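Local coordinates for exoribonuclease II, mitochondrial (Candida glabrata, PDB 6F3H), which degrades RNA from the 3' end as the exoribonuclease component of the mitochondrial degradosome, with magnesium bound in its RNB domain, at residues 612-623 and 688-697. The protein carries 1 engineered substitution. Residues are numbered along the deposited sequence; the frame is centred on the assembly and turned at random.
With nucleotides of chain C.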
HETATM    1  N   MSE A 612     -18.550   3.394 -10.131  1.00 55.76           N
HETATM    2  CA  MSE A 612     -17.953   2.540  -9.113  1.00 50.70           C
HETATM    3  C   MSE A 612     -17.969   3.192  -7.792  1.00 48.27           C
HETATM    4  O   MSE A 612     -18.347   2.584  -6.800  1.00 50.95           O
HETATM    5  CB  MSE A 612     -16.541   2.212  -9.492  1.00 59.74           C
HETATM    6  CG  MSE A 612     -16.465   1.782 -10.924  1.00 78.07           C
HETATM    7 SE   MSE A 612     -17.439   0.117 -11.249  1.00 89.39          SE
HETATM    8  CE  MSE A 612     -15.883  -1.041 -11.237  1.00 93.37           C
ATOM      9  N   ILE A 613     -17.533   4.448  -7.806  1.00 40.94           N
ATOM     10  CA  ILE A 613     -17.696   5.313  -6.643  1.00 47.04           C
ATOM     11  C   ILE A 613     -19.107   5.208  -6.097  1.00 48.36           C
ATOM     12  O   ILE A 613     -19.329   5.018  -4.893  1.00 48.13           O
ATOM     13  CB  ILE A 613     -17.360   6.762  -7.018  1.00 43.14           C
ATOM     14  CG1 ILE A 613     -15.960   6.832  -7.618  1.00 41.17           C
ATOM     15  CG2 ILE A 613     -17.615   7.690  -5.847  1.00 42.93           C
ATOM     16  CD1 ILE A 613     -15.517   8.217  -7.888  1.00 42.51           C
ATOM     17  N   LEU A 614     -20.087   5.316  -6.982  1.00 46.82           N
ATOM     18  CA  LEU A 614     -21.449   5.337  -6.499  1.00 44.30           C
ATOM     19  C   LEU A 614     -21.844   3.984  -5.944  1.00 44.67           C
ATOM     20  O   LEU A 614     -22.368   3.892  -4.834  1.00 49.19           O
ATOM     21  CB  LEU A 614     -22.377   5.740  -7.618  1.00 47.92           C
ATOM     22  CG  LEU A 614     -23.800   5.562  -7.101  1.00 52.06           C
ATOM     23  CD1 LEU A 614     -24.062   6.493  -5.908  1.00 56.85           C
ATOM     24  CD2 LEU A 614     -24.788   5.775  -8.222  1.00 41.80           C
ATOM     25  N   THR A 615     -21.545   2.925  -6.686  1.00 43.20           N
ATOM     26  CA  THR A 615     -21.804   1.569  -6.223  1.00 40.48           C
ATOM     27  C   THR A 615     -21.212   1.330  -4.856  1.00 45.36           C
ATOM     28  O   THR A 615     -21.839   0.723  -3.985  1.00 45.09           O
ATOM     29  CB  THR A 615     -21.157   0.586  -7.179  1.00 52.31           C
ATOM     30  OG1 THR A 615     -21.538   0.908  -8.515  1.00 53.74           O
ATOM     31  CG2 THR A 615     -21.549  -0.823  -6.829  1.00 45.57           C
ATOM     32  N   ASN A 616     -19.966   1.753  -4.675  1.00 40.70           N
ATOM     33  CA  ASN A 616     -19.300   1.510  -3.417  1.00 40.55           C
ATOM     34  C   ASN A 616     -19.919   2.350  -2.315  1.00 43.98           C
ATOM     35  O   ASN A 616     -20.063   1.875  -1.185  1.00 44.56           O
ATOM     36  CB  ASN A 616     -17.817   1.781  -3.579  1.00 43.19           C
ATOM     37  CG  ASN A 616     -17.141   0.717  -4.390  1.00 47.75           C
ATOM     38  OD1 ASN A 616     -17.479  -0.457  -4.282  1.00 47.15           O
ATOM     39  ND2 ASN A 616     -16.179   1.112  -5.209  1.00 51.72           N
ATOM     40  N   LYS A 617     -20.341   3.581  -2.634  1.00 44.87           N
ATOM     41  CA  LYS A 617     -21.033   4.388  -1.634  1.00 42.05           C
ATOM     42  C   LYS A 617     -22.311   3.707  -1.182  1.00 47.86           C
ATOM     43  O   LYS A 617     -22.639   3.710   0.007  1.00 55.72           O
ATOM     44  CB  LYS A 617     -21.374   5.775  -2.169  1.00 42.52           C
ATOM     45  CG  LYS A 617     -20.245   6.760  -2.155  1.00 55.18           C
ATOM     46  CD  LYS A 617     -20.787   8.158  -2.380  1.00 66.64           C
ATOM     47  CE  LYS A 617     -21.175   8.428  -3.842  1.00 71.00           C
ATOM     48  NZ  LYS A 617     -21.461   9.884  -4.068  1.00 71.44           N
ATOM     49  N   LEU A 618     -23.048   3.110  -2.111  1.00 44.80           N
ATOM     50  CA  LEU A 618     -24.350   2.569  -1.750  1.00 49.12           C
ATOM     51  C   LEU A 618     -24.233   1.316  -0.894  1.00 53.67           C
ATOM     52  O   LEU A 618     -25.032   1.123   0.028  1.00 58.18           O
ATOM     53  CB  LEU A 618     -25.158   2.277  -3.003  1.00 56.94           C
ATOM     54  CG  LEU A 618     -25.663   3.577  -3.632  1.00 58.93           C
ATOM     55  CD1 LEU A 618     -26.429   3.312  -4.912  1.00 51.83           C
ATOM     56  CD2 LEU A 618     -26.490   4.378  -2.636  1.00 61.23           C
ATOM     57  N   CYS A 619     -23.253   0.451  -1.169  1.00 53.69           N
ATOM     58  CA  CYS A 619     -23.112  -0.722  -0.309  1.00 54.11           C
ATOM     59  C   CYS A 619     -22.728  -0.341   1.097  1.00 52.12           C
ATOM     60  O   CYS A 619     -23.000  -1.097   2.036  1.00 52.50           O
ATOM     61  CB  CYS A 619     -22.101  -1.706  -0.853  1.00 59.05           C
ATOM     62  SG  CYS A 619     -22.794  -2.666  -2.123  1.00 64.93           S
ATOM     63  N   ALA A 620     -22.082   0.807   1.262  1.00 49.19           N
ATOM     64  CA  ALA A 620     -21.908   1.341   2.597  1.00 54.63           C
ATOM     65  C   ALA A 620     -23.257   1.441   3.285  1.00 63.16           C
ATOM     66  O   ALA A 620     -23.473   0.856   4.354  1.00 66.65           O
ATOM     67  CB  ALA A 620     -21.229   2.707   2.528  1.00 63.93           C
ATOM     68  N   ALA A 621     -24.198   2.141   2.641  1.00 62.24           N
ATOM     69  CA  ALA A 621     -25.527   2.304   3.212  1.00 49.62           C
ATOM     70  C   ALA A 621     -26.157   0.955   3.497  1.00 48.04           C
ATOM     71  O   ALA A 621     -26.716   0.722   4.576  1.00 49.17           O
ATOM     72  CB  ALA A 621     -26.396   3.112   2.258  1.00 39.18           C
ATOM     73  N   PHE A 622     -26.021   0.039   2.553  1.00 44.63           N
ATOM     74  CA  PHE A 622     -26.671  -1.255   2.651  1.00 49.91           C
ATOM     75  C   PHE A 622     -26.137  -2.051   3.834  1.00 54.70           C
ATOM     76  O   PHE A 622     -26.911  -2.571   4.646  1.00 59.34           O
ATOM     77  CB  PHE A 622     -26.446  -1.975   1.332  1.00 52.79           C
ATOM     78  CG  PHE A 622     -27.204  -3.243   1.168  1.00 56.00           C
ATOM     79  CD1 PHE A 622     -28.542  -3.228   0.821  1.00 61.61           C
ATOM     80  CD2 PHE A 622     -26.550  -4.460   1.240  1.00 55.37           C
ATOM     81  CE1 PHE A 622     -29.227  -4.411   0.606  1.00 61.59           C
ATOM     82  CE2 PHE A 622     -27.225  -5.643   1.035  1.00 58.32           C
ATOM     83  CZ  PHE A 622     -28.562  -5.623   0.714  1.00 60.27           C
ATOM     84  N   PHE A 623     -24.813  -2.109   3.980  1.00 54.10           N
ATOM     85  CA  PHE A 623     -24.224  -2.892   5.061  1.00 49.10           C
ATOM     86  C   PHE A 623     -24.611  -2.325   6.415  1.00 48.24           C
ATOM     87  O   PHE A 623     -24.822  -3.071   7.380  1.00 51.69           O
ATOM     88  CB  PHE A 623     -22.706  -2.930   4.907  1.00 43.37           C
ATOM     89  CG  PHE A 623     -22.211  -4.118   4.158  1.00 41.03           C
ATOM     90  CD1 PHE A 623     -22.567  -4.313   2.849  1.00 40.44           C
ATOM     91  CD2 PHE A 623     -21.377  -5.030   4.755  1.00 47.83           C
ATOM     92  CE1 PHE A 623     -22.116  -5.407   2.151  1.00 43.79           C
ATOM     93  CE2 PHE A 623     -20.915  -6.130   4.054  1.00 51.96           C
ATOM     94  CZ  PHE A 623     -21.286  -6.316   2.747  1.00 46.18           C
ATOM     95  N   ILE A 688     -14.200  11.460  -1.208  1.00 59.87           N
ATOM     96  CA  ILE A 688     -15.246  11.032  -2.108  1.00 65.04           C
ATOM     97  C   ILE A 688     -16.531  11.775  -1.799  1.00 69.67           C
ATOM     98  O   ILE A 688     -17.338  12.055  -2.694  1.00 67.40           O
ATOM     99  CB  ILE A 688     -15.373   9.513  -1.953  1.00 59.95           C
ATOM    100  CG1 ILE A 688     -14.135   8.864  -2.549  1.00 53.91           C
ATOM    101  CG2 ILE A 688     -16.616   9.007  -2.613  1.00 61.21           C
ATOM    102  CD1 ILE A 688     -14.138   7.396  -2.434  1.00 52.89           C
ATOM    103  N   GLY A 689     -16.730  12.125  -0.540  1.00 72.93           N
ATOM    104  CA  GLY A 689     -17.911  12.840  -0.152  1.00 78.12           C
ATOM    105  C   GLY A 689     -17.910  13.057   1.336  1.00 82.23           C
ATOM    106  O   GLY A 689     -16.879  13.375   1.932  1.00 81.66           O
ATOM    107  N   ASN A 690     -19.062  12.859   1.950  1.00 85.14           N
ATOM    108  CA  ASN A 690     -19.193  13.032   3.384  1.00 83.22           C
ATOM    109  C   ASN A 690     -19.770  11.776   3.986  1.00 80.35           C
ATOM    110  O   ASN A 690     -20.485  11.827   4.982  1.00 83.98           O
ATOM    111  CB  ASN A 690     -20.093  14.214   3.710  1.00 85.77           C
ATOM    112  CG  ASN A 690     -21.367  14.186   2.914  1.00 89.22           C
ATOM    113  OD1 ASN A 690     -21.361  14.397   1.703  1.00 92.11           O
ATOM    114  ND2 ASN A 690     -22.471  13.881   3.583  1.00 91.37           N
ATOM    115  N   THR A 691     -19.541  10.648   3.343  1.00 76.58           N
ATOM    116  CA  THR A 691     -20.232   9.448   3.758  1.00 68.58           C
ATOM    117  C   THR A 691     -19.293   8.249   3.697  1.00 57.56           C
ATOM    118  O   THR A 691     -18.205   8.301   3.108  1.00 52.48           O
ATOM    119  CB  THR A 691     -21.503   9.254   2.927  1.00 69.53           C
ATOM    120  OG1 THR A 691     -22.334   8.296   3.587  1.00 77.00           O
ATOM    121  CG2 THR A 691     -21.199   8.822   1.477  1.00 59.81           C
ATOM    122  N   ALA A 692     -19.728   7.168   4.345  1.00 52.01           N
ATOM    123  CA  ALA A 692     -19.001   5.910   4.328  1.00 56.13           C
ATOM    124  C   ALA A 692     -18.800   5.402   2.897  1.00 62.58           C
ATOM    125  O   ALA A 692     -19.488   5.813   1.966  1.00 64.63           O
ATOM    126  CB  ALA A 692     -19.749   4.863   5.150  1.00 47.42           C
ATOM    127  N   TYR A 693     -17.834   4.492   2.734  1.00 62.00           N
ATOM    128  CA  TYR A 693     -17.426   3.976   1.425  1.00 50.57           C
ATOM    129  C   TYR A 693     -16.965   2.542   1.603  1.00 49.25           C
ATOM    130  O   TYR A 693     -16.045   2.294   2.383  1.00 55.86           O
ATOM    131  CB  TYR A 693     -16.304   4.829   0.847  1.00 42.41           C
ATOM    132  CG  TYR A 693     -15.932   4.548  -0.584  1.00 45.56           C
ATOM    133  CD1 TYR A 693     -16.680   5.085  -1.623  1.00 48.81           C
ATOM    134  CD2 TYR A 693     -14.788   3.827  -0.905  1.00 47.54           C
ATOM    135  CE1 TYR A 693     -16.339   4.862  -2.939  1.00 51.15           C
ATOM    136  CE2 TYR A 693     -14.430   3.606  -2.224  1.00 51.83           C
ATOM    137  CZ  TYR A 693     -15.213   4.129  -3.239  1.00 53.58           C
ATOM    138  OH  TYR A 693     -14.879   3.921  -4.561  1.00 53.56           O
ATOM    139  N   LEU A 694     -17.584   1.604   0.899  1.00 42.47           N
ATOM    140  CA  LEU A 694     -17.291   0.187   1.077  1.00 38.62           C
ATOM    141  C   LEU A 694     -17.089  -0.433  -0.292  1.00 49.53           C
ATOM    142  O   LEU A 694     -18.022  -0.464  -1.096  1.00 54.80           O
ATOM    143  CB  LEU A 694     -18.428  -0.504   1.831  1.00 38.49           C
ATOM    144  CG  LEU A 694     -18.276  -1.991   2.155  1.00 48.90           C
ATOM    145  CD1 LEU A 694     -18.578  -2.223   3.611  1.00 44.86           C
ATOM    146  CD2 LEU A 694     -19.194  -2.861   1.315  1.00 46.11           C
ATOM    147  N   THR A 695     -15.886  -0.932  -0.558  1.00 50.47           N
ATOM    148  CA  THR A 695     -15.498  -1.285  -1.918  1.00 51.29           C
ATOM    149  C   THR A 695     -15.917  -2.714  -2.219  1.00 55.55           C
ATOM    150  O   THR A 695     -15.539  -3.640  -1.502  1.00 58.99           O
ATOM    151  CB  THR A 695     -13.990  -1.120  -2.137  1.00 52.18           C
ATOM    152  OG1 THR A 695     -13.280  -2.034  -1.299  1.00 59.28           O
ATOM    153  CG2 THR A 695     -13.553   0.289  -1.825  1.00 50.86           C
ATOM    154  N   VAL A 696     -16.681  -2.882  -3.300  1.00 54.40           N
ATOM    155  CA  VAL A 696     -17.232  -4.171  -3.707  1.00 50.64           C
ATOM    156  C   VAL A 696     -16.981  -4.421  -5.189  1.00 53.84           C
ATOM    157  O   VAL A 696     -17.214  -5.522  -5.701  1.00 56.50           O
ATOM    158  CB  VAL A 696     -18.728  -4.208  -3.412  1.00 49.24           C
ATOM    159  CG1 VAL A 696     -18.968  -4.443  -1.949  1.00 49.35           C
ATOM    160  CG2 VAL A 696     -19.308  -2.895  -3.822  1.00 50.77           C
ATOM    161  N   THR A 697     -16.533  -3.393  -5.893  1.00 50.50           N
ATOM    162  CA  THR A 697     -16.417  -3.450  -7.335  1.00 40.10           C
ATOM    163  C   THR A 697     -15.260  -4.296  -7.832  1.00 42.38           C
ATOM    164  O   THR A 697     -15.213  -4.581  -9.031  1.00 42.15           O
ATOM    165  CB  THR A 697     -16.246  -2.039  -7.853  1.00 40.28           C
ATOM    166  OG1 THR A 697     -15.102  -1.447  -7.229  1.00 45.87           O
ATOM    167  CG2 THR A 697     -17.458  -1.232  -7.500  1.00 42.14           C
TER
ATOM    168  P     U C   4     -11.484   4.134  -5.775  1.00 52.31           P
ATOM    169  OP1   U C   4     -12.517   3.272  -5.170  1.00 48.15           O
ATOM    170  OP2   U C   4     -10.057   3.859  -5.531  1.00 60.01           O
ATOM    171  O5'   U C   4     -11.702   4.023  -7.323  1.00 51.72           O
ATOM    172  C5'   U C   4     -12.897   4.502  -7.882  1.00 42.92           C
ATOM    173  C4'   U C   4     -12.829   4.339  -9.351  1.00 45.36           C
ATOM    174  O4'   U C   4     -11.901   5.311  -9.891  1.00 52.12           O
ATOM    175  C3'   U C   4     -12.253   3.019  -9.796  1.00 43.47           C
ATOM    176  O3'   U C   4     -13.158   1.941  -9.694  1.00 40.88           O
ATOM    177  C2'   U C   4     -11.781   3.338 -11.202  1.00 48.79           C
ATOM    178  O2'   U C   4     -12.876   3.393 -12.101  1.00 53.62           O
ATOM    179  C1'   U C   4     -11.240   4.757 -11.011  1.00 51.26           C
ATOM    180  N1    U C   4      -9.781   4.748 -10.757  1.00 54.20           N
ATOM    181  C2    U C   4      -8.979   4.810 -11.877  1.00 55.65           C
ATOM    182  O2    U C   4      -9.424   4.896 -13.006  1.00 58.96           O
ATOM    183  N3    U C   4      -7.636   4.788 -11.635  1.00 53.78           N
ATOM    184  C4    U C   4      -7.036   4.698 -10.400  1.00 57.32           C
ATOM    185  O4    U C   4      -5.802   4.691 -10.358  1.00 63.53           O
ATOM    186  C5    U C   4      -7.932   4.626  -9.279  1.00 51.29           C
ATOM    187  C6    U C   4      -9.244   4.651  -9.489  1.00 52.07           C
ATOM    188  P     A C   5     -12.607   0.477  -9.350  1.00 49.45           P
ATOM    189  OP1   A C   5     -13.745  -0.443  -9.127  1.00 42.98           O
ATOM    190  OP2   A C   5     -11.532   0.561  -8.320  1.00 51.94           O
ATOM    191  O5'   A C   5     -11.923   0.030 -10.703  1.00 49.46           O
ATOM    192  C5'   A C   5     -12.702  -0.043 -11.879  1.00 48.50           C
ATOM    193  C4'   A C   5     -11.858  -0.099 -13.120  1.00 45.38           C
ATOM    194  O4'   A C   5     -11.097   1.124 -13.258  1.00 45.71           O
ATOM    195  C3'   A C   5     -10.813  -1.197 -13.179  1.00 42.09           C
ATOM    196  O3'   A C   5     -11.360  -2.431 -13.587  1.00 43.52           O
ATOM    197  C2'   A C   5      -9.821  -0.634 -14.176  1.00 44.79           C
ATOM    198  O2'   A C   5     -10.325  -0.762 -15.498  1.00 45.04           O
ATOM    199  C1'   A C   5      -9.830   0.838 -13.788  1.00 45.44           C
ATOM    200  N9    A C   5      -8.864   1.067 -12.726  1.00 54.27           N
ATOM    201  C8    A C   5      -9.044   1.072 -11.365  1.00 58.47           C
ATOM    202  N7    A C   5      -7.940   1.263 -10.688  1.00 55.41           N
ATOM    203  C5    A C   5      -6.995   1.366 -11.692  1.00 59.17           C
ATOM    204  C6    A C   5      -5.619   1.584 -11.654  1.00 67.51           C
ATOM    205  N6    A C   5      -4.932   1.735 -10.514  1.00 73.12           N
ATOM    206  N1    A C   5      -4.983   1.635 -12.851  1.00 67.13           N
ATOM    207  C2    A C   5      -5.682   1.482 -13.991  1.00 66.33           C
ATOM    208  N3    A C   5      -6.986   1.276 -14.164  1.00 62.88           N
ATOM    209  C4    A C   5      -7.557   1.233 -12.953  1.00 60.44           C
ATOM    210  P     A C   3      -8.324   6.961  -2.139  1.00 50.17           P
ATOM    211  OP1   A C   3      -9.138   6.111  -1.231  1.00 53.78           O
ATOM    212  OP2   A C   3      -6.994   6.509  -2.547  1.00 45.88           O
ATOM    213  O5'   A C   3      -9.126   7.269  -3.481  1.00 54.57           O
ATOM    214  C5'   A C   3     -10.465   7.728  -3.440  1.00 55.64           C
ATOM    215  C4'   A C   3     -11.055   7.874  -4.822  1.00 61.49           C
ATOM    216  O4'   A C   3     -10.414   8.974  -5.520  1.00 65.04           O
ATOM    217  C3'   A C   3     -10.885   6.679  -5.754  1.00 56.95           C
ATOM    218  O3'   A C   3     -11.848   5.669  -5.529  1.00 49.83           O
ATOM    219  C2'   A C   3     -10.955   7.319  -7.131  1.00 60.03           C
ATOM    220  O2'   A C   3     -12.282   7.606  -7.507  1.00 55.88           O
ATOM    221  C1'   A C   3     -10.236   8.639  -6.874  1.00 66.97           C
ATOM    222  N9    A C   3      -8.810   8.433  -7.060  1.00 65.33           N
ATOM    223  C8    A C   3      -7.882   8.052  -6.136  1.00 62.26           C
ATOM    224  N7    A C   3      -6.695   7.915  -6.645  1.00 58.35           N
ATOM    225  C5    A C   3      -6.898   8.208  -7.970  1.00 61.89           C
ATOM    226  C6    A C   3      -6.026   8.243  -9.036  1.00 67.31           C
ATOM    227  N6    A C   3      -4.732   7.967  -8.908  1.00 64.14           N
ATOM    228  N1    A C   3      -6.558   8.572 -10.235  1.00 75.48           N
ATOM    229  C2    A C   3      -7.874   8.851 -10.336  1.00 71.39           C
ATOM    230  N3    A C   3      -8.803   8.851  -9.392  1.00 63.71           N
ATOM    231  C4    A C   3      -8.209   8.512  -8.248  1.00 63.85           C
TER
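In the RNA-binding channel of this RNB exoribonuclease domain, helix 603-625 and the loop 688-697 meet through Asn616 and Tyr693, an example of a buried amide bridging a helix and an RNA-contacting loop. Asn616 OD1 accepts a hydrogen bond from Val696 N at 2.7 Å, the donor tilted 35° from the carbonyl plane, with a weak second bond from Thr697 N. On the other branch, ND2 donates to Tyr693 OH at 3.2 Å and weakly to Thr697 OG1. These two hydroxyls in turn donate to the RNA of chain C, to OP1 of U4 and OP1 of A5 respectively, so Asn616 is a second-shell residue that probably helps to position both, Tyr693 more firmly than Thr697. With CG of Tyr693 anti to the backbone N (chi1 -171°), the ring slots between Ile688 CD1 over one face and Asn616 CB over the opposite one, while Lys617 CG lies at its edge; the lysine's NZ forms a salt bridge with Asp567. Near the RNA, Met612, a selenomethionine beside the magnesium ligand Asp410, places CE 3.5 Å from Thr697 CB. The backbone of Asn616 joins in, its O accepting a hydrogen bond from Leu694 N; farther along the helix, Leu694 CD2 sits over the Phe623 ring face, 4.1 Å from its centroid.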